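Octaprenyl-diphosphate synthase (Roseobacter denitrificans, PDB 4JXN) probably makes octaprenyl diphosphate, the precursor of the isoprenoid quinone side chain, by adding five isopentenyl units to farnesyl diphosphate with magnesium as cofactor. Local coordinates at residues His67-Asp72 and Ala204-Tyr209; Glu84-Ala89 and Gln131-Thr136; Leu213-Gln218 and Ala303-Ala308. All coordinates share one frame; numbering follows the deposited sequence.

Contact 1. Residues His67-Asp72 and Ala204-Tyr209; sequences HLCGYD and AALFEY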
ATOM      1  N   HIS A  67      12.198 -24.964   3.466  1.00 53.29           N
ATOM      2  CA  HIS A  67      13.044 -26.065   3.936  1.00 61.57           C
ATOM      3  C   HIS A  67      12.350 -27.411   3.741  1.00 89.43           C
ATOM      4  O   HIS A  67      12.956 -28.380   3.272  1.00 59.77           O
ATOM      5  CB  HIS A  67      13.426 -25.872   5.400  1.00 46.90           C
ATOM      6  CG  HIS A  67      14.405 -24.758   5.633  1.00 63.53           C
ATOM      7  ND1 HIS A  67      15.642 -24.711   5.027  1.00 83.60           N
ATOM      8  CD2 HIS A  67      14.334 -23.663   6.426  1.00 79.70           C
ATOM      9  CE1 HIS A  67      16.284 -23.627   5.423  1.00 68.79           C
ATOM     10  NE2 HIS A  67      15.514 -22.976   6.274  1.00 78.13           N
ATOM     11  N   LEU A  68      11.066 -27.463   4.066  1.00 58.15           N
ATOM     12  CA  LEU A  68      10.301 -28.686   3.860  1.00 60.71           C
ATOM     13  C   LEU A  68      10.430 -29.223   2.428  1.00 72.87           C
ATOM     14  O   LEU A  68      10.429 -30.434   2.221  1.00 76.12           O
ATOM     15  CB  LEU A  68       8.834 -28.456   4.219  1.00 52.98           C
ATOM     16  CG  LEU A  68       7.841 -29.601   4.001  1.00 61.68           C
ATOM     17  CD1 LEU A  68       8.196 -30.850   4.795  1.00 68.57           C
ATOM     18  CD2 LEU A  68       6.455 -29.109   4.364  1.00 53.68           C
ATOM     19  N   CYS A  69      10.543 -28.327   1.451  1.00 72.02           N
ATOM     20  CA  CYS A  69      10.663 -28.722   0.041  1.00102.73           C
ATOM     21  C   CYS A  69      12.118 -28.734  -0.478  1.00 50.65           C
ATOM     22  O   CYS A  69      12.352 -28.812  -1.684  1.00 92.86           O
ATOM     23  CB  CYS A  69       9.798 -27.796  -0.820  1.00 90.25           C
ATOM     24  SG  CYS A  69       8.047 -27.767  -0.357  1.00 74.19           S
ATOM     25  N   GLY A  70      13.082 -28.640   0.437  1.00 64.25           N
ATOM     26  CA  GLY A  70      14.501 -28.766   0.107  1.00 93.58           C
ATOM     27  C   GLY A  70      15.163 -27.585  -0.588  1.00 91.70           C
ATOM     28  O   GLY A  70      16.105 -27.775  -1.356  1.00 87.94           O
ATOM     29  N   TYR A  71      14.701 -26.370  -0.310  1.00 79.56           N
ATOM     30  CA  TYR A  71      15.258 -25.173  -0.945  1.00 58.38           C
ATOM     31  C   TYR A  71      16.630 -24.806  -0.381  1.00107.75           C
ATOM     32  O   TYR A  71      16.776 -24.582   0.826  1.00 66.52           O
ATOM     33  CB  TYR A  71      14.315 -23.980  -0.772  1.00 90.35           C
ATOM     34  CG  TYR A  71      14.772 -22.710  -1.478  1.00 66.87           C
ATOM     35  CD1 TYR A  71      14.953 -22.683  -2.862  1.00 68.40           C
ATOM     36  CD2 TYR A  71      15.016 -21.537  -0.766  1.00 73.83           C
ATOM     37  CE1 TYR A  71      15.370 -21.526  -3.513  1.00 67.98           C
ATOM     38  CE2 TYR A  71      15.420 -20.375  -1.412  1.00 82.94           C
ATOM     39  CZ  TYR A  71      15.600 -20.374  -2.784  1.00 69.28           C
ATOM     40  OH  TYR A  71      16.007 -19.216  -3.418  1.00 78.79           O
ATOM     41  N   ASP A  72      17.622 -24.730  -1.268  1.00131.27           N
ATOM     42  CA  ASP A  72      18.971 -24.294  -0.902  1.00128.22           C
ATOM     43  C   ASP A  72      19.063 -22.772  -0.827  1.00116.23           C
ATOM     44  O   ASP A  72      19.477 -22.232   0.195  1.00109.12           O
ATOM     45  CB  ASP A  72      20.001 -24.808  -1.915  1.00111.36           C
ATOM     46  CG  ASP A  72      20.211 -26.315  -1.837  1.00175.08           C
ATOM     47  OD1 ASP A  72      20.182 -26.876  -0.719  1.00156.37           O
ATOM     48  OD2 ASP A  72      20.423 -26.936  -2.901  1.00110.40           O
ATOM     49  N   ALA A 204      -0.345 -26.876  -3.450  1.00 64.95           N
ATOM     50  CA  ALA A 204      -1.739 -26.829  -3.031  1.00 60.67           C
ATOM     51  C   ALA A 204      -1.928 -27.258  -1.576  1.00 55.05           C
ATOM     52  O   ALA A 204      -2.762 -26.694  -0.869  1.00 69.21           O
ATOM     53  CB  ALA A 204      -2.574 -27.718  -3.936  1.00 76.31           C
ATOM     54  N   ALA A 205      -1.169 -28.267  -1.141  1.00 55.73           N
ATOM     55  CA  ALA A 205      -1.226 -28.752   0.248  1.00 57.75           C
ATOM     56  C   ALA A 205      -0.653 -27.727   1.230  1.00 92.51           C
ATOM     57  O   ALA A 205      -1.128 -27.573   2.362  1.00 52.39           O
ATOM     58  CB  ALA A 205      -0.482 -30.073   0.385  1.00 56.63           C
ATOM     59  N   LEU A 206       0.393 -27.038   0.805  1.00 52.46           N
ATOM     60  CA  LEU A 206       0.961 -25.977   1.609  1.00 60.40           C
ATOM     61  C   LEU A 206      -0.034 -24.823   1.751  1.00 47.13           C
ATOM     62  O   LEU A 206      -0.224 -24.287   2.851  1.00 52.36           O
ATOM     63  CB  LEU A 206       2.270 -25.488   0.988  1.00 68.25           C
ATOM     64  CG  LEU A 206       3.453 -26.399   1.309  1.00 79.46           C
ATOM     65  CD1 LEU A 206       4.687 -25.984   0.518  1.00 51.76           C
ATOM     66  CD2 LEU A 206       3.732 -26.387   2.804  1.00 57.22           C
ATOM     67  N   PHE A 207      -0.668 -24.453   0.637  1.00 46.18           N
ATOM     68  CA  PHE A 207      -1.702 -23.442   0.650  1.00 48.20           C
ATOM     69  C   PHE A 207      -2.815 -23.848   1.633  1.00 53.28           C
ATOM     70  O   PHE A 207      -3.175 -23.069   2.513  1.00 67.10           O
ATOM     71  CB  PHE A 207      -2.272 -23.230  -0.751  1.00 50.52           C
ATOM     72  CG  PHE A 207      -3.364 -22.186  -0.800  1.00 60.42           C
ATOM     73  CD1 PHE A 207      -4.696 -22.540  -0.588  1.00 84.14           C
ATOM     74  CD2 PHE A 207      -3.061 -20.855  -1.031  1.00 62.12           C
ATOM     75  CE1 PHE A 207      -5.705 -21.586  -0.609  1.00 52.98           C
ATOM     76  CE2 PHE A 207      -4.062 -19.892  -1.065  1.00 63.56           C
ATOM     77  CZ  PHE A 207      -5.385 -20.260  -0.856  1.00 76.37           C
ATOM     78  N   GLU A 208      -3.338 -25.066   1.488  1.00 61.31           N
ATOM     79  CA  GLU A 208      -4.457 -25.541   2.324  1.00 49.94           C
ATOM     80  C   GLU A 208      -4.096 -25.618   3.799  1.00 62.67           C
ATOM     81  O   GLU A 208      -4.900 -25.232   4.659  1.00 61.64           O
ATOM     82  CB  GLU A 208      -5.002 -26.895   1.836  1.00 56.43           C
ATOM     83  CG  GLU A 208      -5.926 -26.804   0.625  1.00 94.96           C
ATOM     84  CD  GLU A 208      -7.408 -26.758   0.992  1.00182.49           C
ATOM     85  OE1 GLU A 208      -7.919 -27.728   1.600  1.00129.47           O
ATOM     86  OE2 GLU A 208      -8.075 -25.755   0.652  1.00123.32           O
ATOM     87  N   TYR A 209      -2.898 -26.112   4.099  1.00 47.43           N
ATOM     88  CA  TYR A 209      -2.370 -26.027   5.468  1.00 56.12           C
ATOM     89  C   TYR A 209      -2.453 -24.611   6.050  1.00 54.13           C
ATOM     90  O   TYR A 209      -2.965 -24.423   7.147  1.00 48.86           O
ATOM     91  CB  TYR A 209      -0.928 -26.472   5.519  1.00 40.59           C
ATOM     92  CG  TYR A 209      -0.314 -26.327   6.881  1.00 37.67           C
ATOM     93  CD1 TYR A 209      -0.547 -27.265   7.863  1.00 42.63           C
ATOM     94  CD2 TYR A 209       0.481 -25.237   7.194  1.00 42.55           C
ATOM     95  CE1 TYR A 209      -0.010 -27.129   9.130  1.00 38.46           C
ATOM     96  CE2 TYR A 209       1.024 -25.090   8.457  1.00 30.15           C
ATOM     97  CZ  TYR A 209       0.777 -26.043   9.425  1.00 42.93           C
ATOM     98  OH  TYR A 209       1.340 -25.924  10.684  1.00 49.08           O
TER

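Contact 2. Residues Glu84-Ala89 and Gln131-Thr136; sequences EFIHTA and QLMVET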
ATOM      1  N   GLU A  84       6.420 -10.412   6.715  1.00 57.97           N
ATOM      2  CA  GLU A  84       6.310  -9.588   7.927  1.00 76.01           C
ATOM      3  C   GLU A  84       6.047  -8.127   7.580  1.00 55.88           C
ATOM      4  O   GLU A  84       5.179  -7.492   8.197  1.00 85.68           O
ATOM      5  CB  GLU A  84       7.517  -9.728   8.879  1.00 70.77           C
ATOM      6  CG  GLU A  84       7.206 -10.575  10.114  1.00122.03           C
ATOM      7  CD  GLU A  84       5.917 -10.177  10.847  1.00154.69           C
ATOM      8  OE1 GLU A  84       5.082 -11.062  11.190  1.00 62.44           O
ATOM      9  OE2 GLU A  84       5.726  -8.969  11.092  1.00117.54           O
ATOM     10  N   PHE A  85       6.766  -7.599   6.586  1.00 69.79           N
ATOM     11  CA  PHE A  85       6.508  -6.225   6.128  1.00 56.81           C
ATOM     12  C   PHE A  85       5.032  -6.033   5.867  1.00 71.01           C
ATOM     13  O   PHE A  85       4.407  -5.105   6.394  1.00 59.81           O
ATOM     14  CB  PHE A  85       7.341  -5.873   4.889  1.00 61.45           C
ATOM     15  CG  PHE A  85       8.726  -5.356   5.215  1.00 55.54           C
ATOM     16  CD1 PHE A  85       8.903  -4.357   6.177  1.00 70.40           C
ATOM     17  CD2 PHE A  85       9.844  -5.844   4.556  1.00 74.74           C
ATOM     18  CE1 PHE A  85      10.167  -3.863   6.475  1.00 54.71           C
ATOM     19  CE2 PHE A  85      11.113  -5.360   4.855  1.00 68.42           C
ATOM     20  CZ  PHE A  85      11.272  -4.366   5.809  1.00 67.32           C
ATOM     21  N   ILE A  86       4.456  -6.954   5.109  1.00 61.39           N
ATOM     22  CA  ILE A  86       3.028  -6.882   4.809  1.00 64.27           C
ATOM     23  C   ILE A  86       2.131  -6.975   6.051  1.00 66.04           C
ATOM     24  O   ILE A  86       1.098  -6.290   6.135  1.00 65.10           O
ATOM     25  CB  ILE A  86       2.631  -7.973   3.799  1.00 69.00           C
ATOM     26  CG1 ILE A  86       3.216  -7.632   2.427  1.00 75.61           C
ATOM     27  CG2 ILE A  86       1.115  -8.111   3.719  1.00 61.13           C
ATOM     28  CD1 ILE A  86       3.126  -8.748   1.413  1.00 52.00           C
ATOM     29  N   HIS A  87       2.481  -7.845   6.995  1.00 66.27           N
ATOM     30  CA  HIS A  87       1.655  -7.983   8.184  1.00 61.10           C
ATOM     31  C   HIS A  87       1.687  -6.677   8.992  1.00 51.55           C
ATOM     32  O   HIS A  87       0.641  -6.164   9.387  1.00 73.29           O
ATOM     33  CB  HIS A  87       2.089  -9.161   9.058  1.00 64.57           C
ATOM     34  CG  HIS A  87       1.246  -9.313  10.287  1.00 51.15           C
ATOM     35  ND1 HIS A  87       1.774  -9.578  11.532  1.00 81.84           N
ATOM     36  CD2 HIS A  87      -0.091  -9.178  10.464  1.00 70.27           C
ATOM     37  CE1 HIS A  87       0.796  -9.631  12.418  1.00 69.56           C
ATOM     38  NE2 HIS A  87      -0.345  -9.388  11.796  1.00 97.81           N
ATOM     39  N   THR A  88       2.893  -6.147   9.205  1.00 67.10           N
ATOM     40  CA  THR A  88       3.088  -4.908   9.953  1.00 52.08           C
ATOM     41  C   THR A  88       2.347  -3.727   9.326  1.00 76.70           C
ATOM     42  O   THR A  88       1.586  -3.031  10.008  1.00 70.49           O
ATOM     43  CB  THR A  88       4.580  -4.547  10.070  1.00 76.86           C
ATOM     44  OG1 THR A  88       5.320  -5.690  10.509  1.00 64.06           O
ATOM     45  CG2 THR A  88       4.785  -3.405  11.059  1.00 89.62           C
ATOM     46  N   ALA A  89       2.560  -3.516   8.031  1.00 61.01           N
ATOM     47  CA  ALA A  89       1.926  -2.397   7.318  1.00 76.66           C
ATOM     48  C   ALA A  89       0.412  -2.438   7.485  1.00 52.65           C
ATOM     49  O   ALA A  89      -0.240  -1.402   7.653  1.00 92.24           O
ATOM     50  CB  ALA A  89       2.305  -2.412   5.831  1.00 48.18           C
ATOM     51  N   GLN A 131       9.660  -4.554  -3.393  1.00 52.69           N
ATOM     52  CA  GLN A 131      11.063  -4.616  -3.791  1.00 66.99           C
ATOM     53  C   GLN A 131      11.701  -5.970  -3.511  1.00 75.80           C
ATOM     54  O   GLN A 131      12.412  -6.503  -4.367  1.00 61.38           O
ATOM     55  CB  GLN A 131      11.859  -3.541  -3.050  1.00 55.11           C
ATOM     56  CG  GLN A 131      11.617  -2.133  -3.560  1.00 65.34           C
ATOM     57  CD  GLN A 131      12.462  -1.102  -2.834  1.00143.06           C
ATOM     58  OE1 GLN A 131      12.406  -0.975  -1.602  1.00 68.27           O
ATOM     59  NE2 GLN A 131      13.251  -0.355  -3.599  1.00 64.59           N
ATOM     60  N   LEU A 132      11.469  -6.498  -2.306  1.00 67.57           N
ATOM     61  CA  LEU A 132      11.992  -7.824  -1.902  1.00 62.38           C
ATOM     62  C   LEU A 132      11.482  -8.989  -2.766  1.00 55.97           C
ATOM     63  O   LEU A 132      12.272  -9.838  -3.190  1.00 58.48           O
ATOM     64  CB  LEU A 132      11.693  -8.108  -0.417  1.00 61.83           C
ATOM     65  CG  LEU A 132      12.597  -7.373   0.578  1.00 60.50           C
ATOM     66  CD1 LEU A 132      11.978  -7.273   1.967  1.00 74.09           C
ATOM     67  CD2 LEU A 132      13.952  -8.056   0.648  1.00 63.03           C
ATOM     68  N   MET A 133      10.177  -9.034  -3.043  1.00 58.58           N
ATOM     69  CA  MET A 133       9.643 -10.132  -3.875  1.00 60.63           C
ATOM     70  C   MET A 133      10.170 -10.041  -5.307  1.00 58.60           C
ATOM     71  O   MET A 133      10.456 -11.062  -5.937  1.00 63.10           O
ATOM     72  CB  MET A 133       8.105 -10.173  -3.929  1.00 79.33           C
ATOM     73  CG  MET A 133       7.348  -9.271  -2.971  1.00 65.06           C
ATOM     74  SD  MET A 133       5.560  -9.419  -3.206  1.00 65.73           S
ATOM     75  CE  MET A 133       4.970  -7.949  -2.355  1.00 70.40           C
ATOM     76  N   VAL A 134      10.263  -8.823  -5.835  1.00 50.01           N
ATOM     77  CA  VAL A 134      10.725  -8.631  -7.217  1.00 64.99           C
ATOM     78  C   VAL A 134      12.148  -9.151  -7.369  1.00 52.37           C
ATOM     79  O   VAL A 134      12.488  -9.786  -8.374  1.00 70.68           O
ATOM     80  CB  VAL A 134      10.663  -7.142  -7.654  1.00 64.99           C
ATOM     81  CG1 VAL A 134      11.454  -6.909  -8.944  1.00 65.17           C
ATOM     82  CG2 VAL A 134       9.219  -6.704  -7.842  1.00 63.14           C
ATOM     83  N   GLU A 135      12.975  -8.885  -6.362  1.00 60.85           N
ATOM     84  CA  GLU A 135      14.355  -9.362  -6.373  1.00 75.80           C
ATOM     85  C   GLU A 135      14.494 -10.887  -6.470  1.00 71.60           C
ATOM     86  O   GLU A 135      15.560 -11.376  -6.836  1.00 68.35           O
ATOM     87  CB  GLU A 135      15.100  -8.843  -5.142  1.00 68.34           C
ATOM     88  CG  GLU A 135      15.383  -7.347  -5.193  1.00 67.36           C
ATOM     89  CD  GLU A 135      15.567  -6.728  -3.820  1.00102.24           C
ATOM     90  OE1 GLU A 135      15.147  -5.566  -3.632  1.00 77.36           O
ATOM     91  OE2 GLU A 135      16.128  -7.398  -2.927  1.00 90.02           O
ATOM     92  N   THR A 136      13.430 -11.632  -6.161  1.00 64.98           N
ATOM     93  CA  THR A 136      13.481 -13.106  -6.183  1.00 58.73           C
ATOM     94  C   THR A 136      13.424 -13.659  -7.587  1.00 53.56           C
ATOM     95  O   THR A 136      13.681 -14.839  -7.797  1.00 67.55           O
ATOM     96  CB  THR A 136      12.329 -13.754  -5.366  1.00 53.06           C
ATOM     97  OG1 THR A 136      11.063 -13.507  -5.992  1.00 57.28           O
ATOM     98  CG2 THR A 136      12.301 -13.212  -3.959  1.00 49.83           C
TER

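Contact 3. Residues Leu213-Gln218 and Ala303-Ala308; sequences LGIAFQ and AARAKA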
ATOM      1  N   LEU A 213      -4.923 -23.294   8.952  1.00 61.85           N
ATOM      2  CA  LEU A 213      -4.213 -22.840  10.150  1.00 49.41           C
ATOM      3  C   LEU A 213      -4.543 -21.393  10.491  1.00 53.12           C
ATOM      4  O   LEU A 213      -4.599 -21.038  11.664  1.00 43.12           O
ATOM      5  CB  LEU A 213      -2.693 -22.969   9.987  1.00 58.90           C
ATOM      6  CG  LEU A 213      -1.812 -22.688  11.219  1.00 58.36           C
ATOM      7  CD1 LEU A 213      -1.946 -23.802  12.253  1.00 63.43           C
ATOM      8  CD2 LEU A 213      -0.352 -22.487  10.830  1.00 75.28           C
ATOM      9  N   GLY A 214      -4.721 -20.561   9.471  1.00 51.96           N
ATOM     10  CA  GLY A 214      -5.022 -19.147   9.678  1.00 66.99           C
ATOM     11  C   GLY A 214      -6.427 -18.957  10.213  1.00 72.37           C
ATOM     12  O   GLY A 214      -6.667 -18.120  11.099  1.00 52.38           O
ATOM     13  N   ILE A 215      -7.354 -19.748   9.669  1.00 52.67           N
ATOM     14  CA  ILE A 215      -8.739 -19.742  10.121  1.00 60.66           C
ATOM     15  C   ILE A 215      -8.803 -20.183  11.581  1.00 68.95           C
ATOM     16  O   ILE A 215      -9.452 -19.525  12.397  1.00 54.72           O
ATOM     17  CB  ILE A 215      -9.655 -20.616   9.223  1.00 48.04           C
ATOM     18  CG1 ILE A 215      -9.711 -20.051   7.796  1.00 58.11           C
ATOM     19  CG2 ILE A 215     -11.077 -20.636   9.771  1.00 62.60           C
ATOM     20  CD1 ILE A 215     -10.274 -21.013   6.763  1.00 54.30           C
ATOM     21  N   ALA A 216      -8.111 -21.277  11.911  1.00 56.42           N
ATOM     22  CA  ALA A 216      -8.073 -21.756  13.301  1.00 50.27           C
ATOM     23  C   ALA A 216      -7.484 -20.687  14.186  1.00 69.45           C
ATOM     24  O   ALA A 216      -8.071 -20.349  15.207  1.00 57.31           O
ATOM     25  CB  ALA A 216      -7.278 -23.042  13.434  1.00 55.67           C
ATOM     26  N   PHE A 217      -6.327 -20.159  13.783  1.00 49.77           N
ATOM     27  CA  PHE A 217      -5.643 -19.098  14.529  1.00 58.18           C
ATOM     28  C   PHE A 217      -6.582 -17.950  14.961  1.00 38.09           C
ATOM     29  O   PHE A 217      -6.533 -17.498  16.106  1.00 60.10           O
ATOM     30  CB  PHE A 217      -4.513 -18.539  13.669  1.00 53.09           C
ATOM     31  CG  PHE A 217      -3.631 -17.553  14.372  1.00 50.66           C
ATOM     32  CD1 PHE A 217      -2.512 -17.978  15.074  1.00 55.65           C
ATOM     33  CD2 PHE A 217      -3.909 -16.187  14.314  1.00 90.57           C
ATOM     34  CE1 PHE A 217      -1.688 -17.061  15.709  1.00 70.09           C
ATOM     35  CE2 PHE A 217      -3.093 -15.265  14.952  1.00 71.92           C
ATOM     36  CZ  PHE A 217      -1.978 -15.702  15.649  1.00 60.02           C
ATOM     37  N   GLN A 218      -7.415 -17.493  14.020  1.00 53.01           N
ATOM     38  CA  GLN A 218      -8.307 -16.351  14.214  1.00 49.36           C
ATOM     39  C   GLN A 218      -9.526 -16.727  15.032  1.00 90.89           C
ATOM     40  O   GLN A 218     -10.025 -15.911  15.802  1.00 43.80           O
ATOM     41  CB  GLN A 218      -8.792 -15.816  12.860  1.00 56.05           C
ATOM     42  CG  GLN A 218      -9.739 -14.630  12.933  1.00 83.25           C
ATOM     43  CD  GLN A 218      -9.115 -13.455  13.646  1.00 68.23           C
ATOM     44  OE1 GLN A 218      -8.120 -12.909  13.190  1.00 82.43           O
ATOM     45  NE2 GLN A 218      -9.688 -13.069  14.781  1.00 73.08           N
ATOM     46  N   ALA A 303      -8.066 -26.880  12.520  1.00 48.58           N
ATOM     47  CA  ALA A 303      -6.729 -27.329  12.908  1.00 44.30           C
ATOM     48  C   ALA A 303      -6.448 -28.783  12.499  1.00 60.86           C
ATOM     49  O   ALA A 303      -5.327 -29.128  12.128  1.00 52.95           O
ATOM     50  CB  ALA A 303      -6.532 -27.155  14.398  1.00 52.29           C
ATOM     51  N   ALA A 304      -7.456 -29.644  12.566  1.00 58.61           N
ATOM     52  CA  ALA A 304      -7.274 -31.026  12.100  1.00 45.46           C
ATOM     53  C   ALA A 304      -7.158 -31.048  10.580  1.00 50.46           C
ATOM     54  O   ALA A 304      -6.402 -31.841  10.018  1.00 56.76           O
ATOM     55  CB  ALA A 304      -8.418 -31.906  12.564  1.00 47.47           C
ATOM     56  N   ARG A 305      -7.908 -30.160   9.931  1.00 44.25           N
ATOM     57  CA  ARG A 305      -7.855 -29.990   8.484  1.00 43.38           C
ATOM     58  C   ARG A 305      -6.469 -29.569   8.028  1.00 53.47           C
ATOM     59  O   ARG A 305      -5.970 -30.070   7.024  1.00 56.38           O
ATOM     60  CB  ARG A 305      -8.887 -28.967   8.017  1.00 54.49           C
ATOM     61  CG  ARG A 305      -9.034 -28.879   6.508  1.00 48.45           C
ATOM     62  CD  ARG A 305     -10.224 -28.048   6.083  1.00 50.20           C
ATOM     63  NE  ARG A 305     -10.023 -26.607   6.247  1.00 75.65           N
ATOM     64  CZ  ARG A 305      -9.489 -25.790   5.335  1.00 98.70           C
ATOM     65  NH1 ARG A 305      -9.375 -24.499   5.612  1.00 54.09           N
ATOM     66  NH2 ARG A 305      -9.059 -26.239   4.158  1.00 59.92           N
ATOM     67  N   ALA A 306      -5.850 -28.658   8.772  1.00 48.11           N
ATOM     68  CA  ALA A 306      -4.487 -28.238   8.473  1.00 52.16           C
ATOM     69  C   ALA A 306      -3.573 -29.453   8.448  1.00 49.07           C
ATOM     70  O   ALA A 306      -2.874 -29.699   7.463  1.00 54.70           O
ATOM     71  CB  ALA A 306      -3.990 -27.233   9.497  1.00 47.36           C
ATOM     72  N   LYS A 307      -3.592 -30.237   9.516  1.00 44.89           N
ATOM     73  CA  LYS A 307      -2.708 -31.386   9.618  1.00 50.85           C
ATOM     74  C   LYS A 307      -2.960 -32.418   8.534  1.00 47.70           C
ATOM     75  O   LYS A 307      -2.029 -32.977   7.980  1.00 70.80           O
ATOM     76  CB  LYS A 307      -2.841 -32.043  10.985  1.00 57.74           C
ATOM     77  CG  LYS A 307      -2.823 -31.070  12.141  1.00 65.20           C
ATOM     78  CD  LYS A 307      -3.465 -31.685  13.363  1.00 51.67           C
ATOM     79  CE  LYS A 307      -2.507 -32.622  14.059  1.00101.10           C
ATOM     80  NZ  LYS A 307      -3.129 -33.237  15.260  1.00118.92           N
ATOM     81  N   ALA A 308      -4.221 -32.677   8.234  1.00 50.59           N
ATOM     82  CA  ALA A 308      -4.554 -33.620   7.168  1.00 62.53           C
ATOM     83  C   ALA A 308      -4.043 -33.147   5.819  1.00 67.00           C
ATOM     84  O   ALA A 308      -3.654 -33.951   4.991  1.00 61.02           O
ATOM     85  CB  ALA A 308      -6.053 -33.851   7.096  1.00 43.69           C
TER

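Contact 1. Residues His67-Asp72 and Ala204-Tyr209
Leu206 reaches across to Leu68 and Cys69 with its two methyl branches, one for each partner. Its CB leaves helix 200-224 toward 67-72. The first torsion (chi1 -80°) puts CG beside the backbone N and anti to the carbonyl carbon. CG then stands back from both partners, 5.1 Å from Cys69 SG and equally far from CD2 of Leu68, and forks. Branch CD1 goes to the sulfur and meets Cys69 SG at 3.9 Å. Branch CD2 turns to the leucine, where it approaches CD2 of Leu68 at 4.2 Å, the two leucine side chains lying alongside and heading opposite ways.

Leu68 and Cys69 are brought here by the end of helix 57-68. A Schellman motif closes it, with Gly70 at positive phi as the C-prime residue: Gly70 N bonds to His67 O at 2.8 Å, and Tyr71 N reaches back to Ala66 O. Leu68 is still helical while Cys69 is the first residue to leave, yet both point at Leu206. The contact thus joins the C-terminal end of one helix to the side of another within the all-helical isoprenoid synthase fold. Leu206 also rests on Ala65, one turn back along helix 57-68, whereas Leu68 continues onto Val318 and Lys319 of helix 317-330, and Cys69 touches Ala196 at the end of helix 170-196.

Contact 2. Residues Glu84-Ala89 and Gln131-Thr136
Phe85 presents the edge of its ring to Leu132, and a single methyl does the touching. Leu132 CD1 lies in the ring plane, 3.6 Å from CE2 and just as near CD2 of Phe85, so it sits against the middle of that C-C bond. With CG beside the backbone N (chi1 -86°), the Phe85 ring is carried toward 131-136 edge first, and the leucine side chain runs roughly perpendicular to it.

The second touch pairs Ile86 with Met133. Neither CB is aimed at the other helix; the ends of the chains make up the difference, and Ile86 CD1 comes to 4.3 Å from CE of Met133. Met133 gets there by an unusual route. Its first torsion is nearly eclipsed (chi1 -10°), with CG almost over the backbone N, after which the chain runs extended to the terminal methyl. Thr88 OG1 donates to Glu84 O at 2.9 Å from above the carbonyl plane, an oxygen that also takes the helical bond from Thr88 N.

In this all-helical prenyl synthase fold, helix 75-94 runs into the first aspartate-rich motif, which in the family helps bind magnesium and the allylic diphosphate. Helix 9-34 covers one flank, with Leu29 and Arg33 against Leu132, and helix 139-162 backs Met133. Met133 also packs on Phe130 of the second subunit, which puts helix 116-134 at the dimer interface, with helix 75-94 behind it.

Contact 3. Residues Leu213-Gln218 and Ala303-Ala308
The guanidinium of Arg305 is the flat group that meets the other helix, and it does so by its edge: Ile215 CD1 lies near its plane, 3.8 Å from Arg305 NH1, while nothing of 213-218 lies over either face. The two side chains cross obliquely. Arg305 sets out with CG anti to the backbone N and runs extended as far as the CG-CD bond, where a chi3 of 75° turns its head back toward helix 200-224. Its charge is met by that same helix: NH1 makes a salt bridge to Asp211 and NH2 one to Glu208, and NH1 also bonds to Gln302. The acids thus hold the group beside the isoleucine methyl, at the more open margin of an otherwise buried contact.

Deeper in, alanines let the backbones come close. The two segments run antiparallel, 158° between their directions, with axes 8.7 Å apart at their nearest. Two pairs, three residues apart on each helix, set the register: Leu213 with Ala306 and Ala216 with Ala303. In the first, the methyl CB of Ala306 approaches the backbone N of Leu213 at 4.1 Å; in the second, Ala216 CB lies 4.0 Å from Ala303 N. The two methyls, Ala216 CB and Ala303 CB, are themselves 4.3 Å apart. Leu213 contributes the base of its side chain here and packs farther on against Leu61, Phe185 and Val329, from three other helices.

Close antiparallel packing of this kind belongs to the all-helical bundle of trans-prenyltransferases. Helix 200-224 carries the start of the second aspartate-rich motif near its C-terminal end, including Asp222, which bonds to Gln218; in this family that motif helps bind the magnesium-diphosphate group of the allylic substrate.

Contacts 1 and 3 share helix 200-224 and touch where the Tyr209 ring packs on Ala306, with Tyr209 CD1 3.4 Å from Ala306 O, although their centres are about 16 Å apart. Contact 2 shares no helix with either and lies across the chain's centre from contact 3, with centres about 24 Å apart; helices 57-68 and 75-94, consecutive in the chain, link it to contact 1. Contact 1 is partly buried at a helix end, whereas contacts 2 and 3 are buried. All three are apolar at heart: branched methyls and sulfur in contact 1, a ring edge in contact 2 near the second subunit, alanines with a charged margin in contact 3.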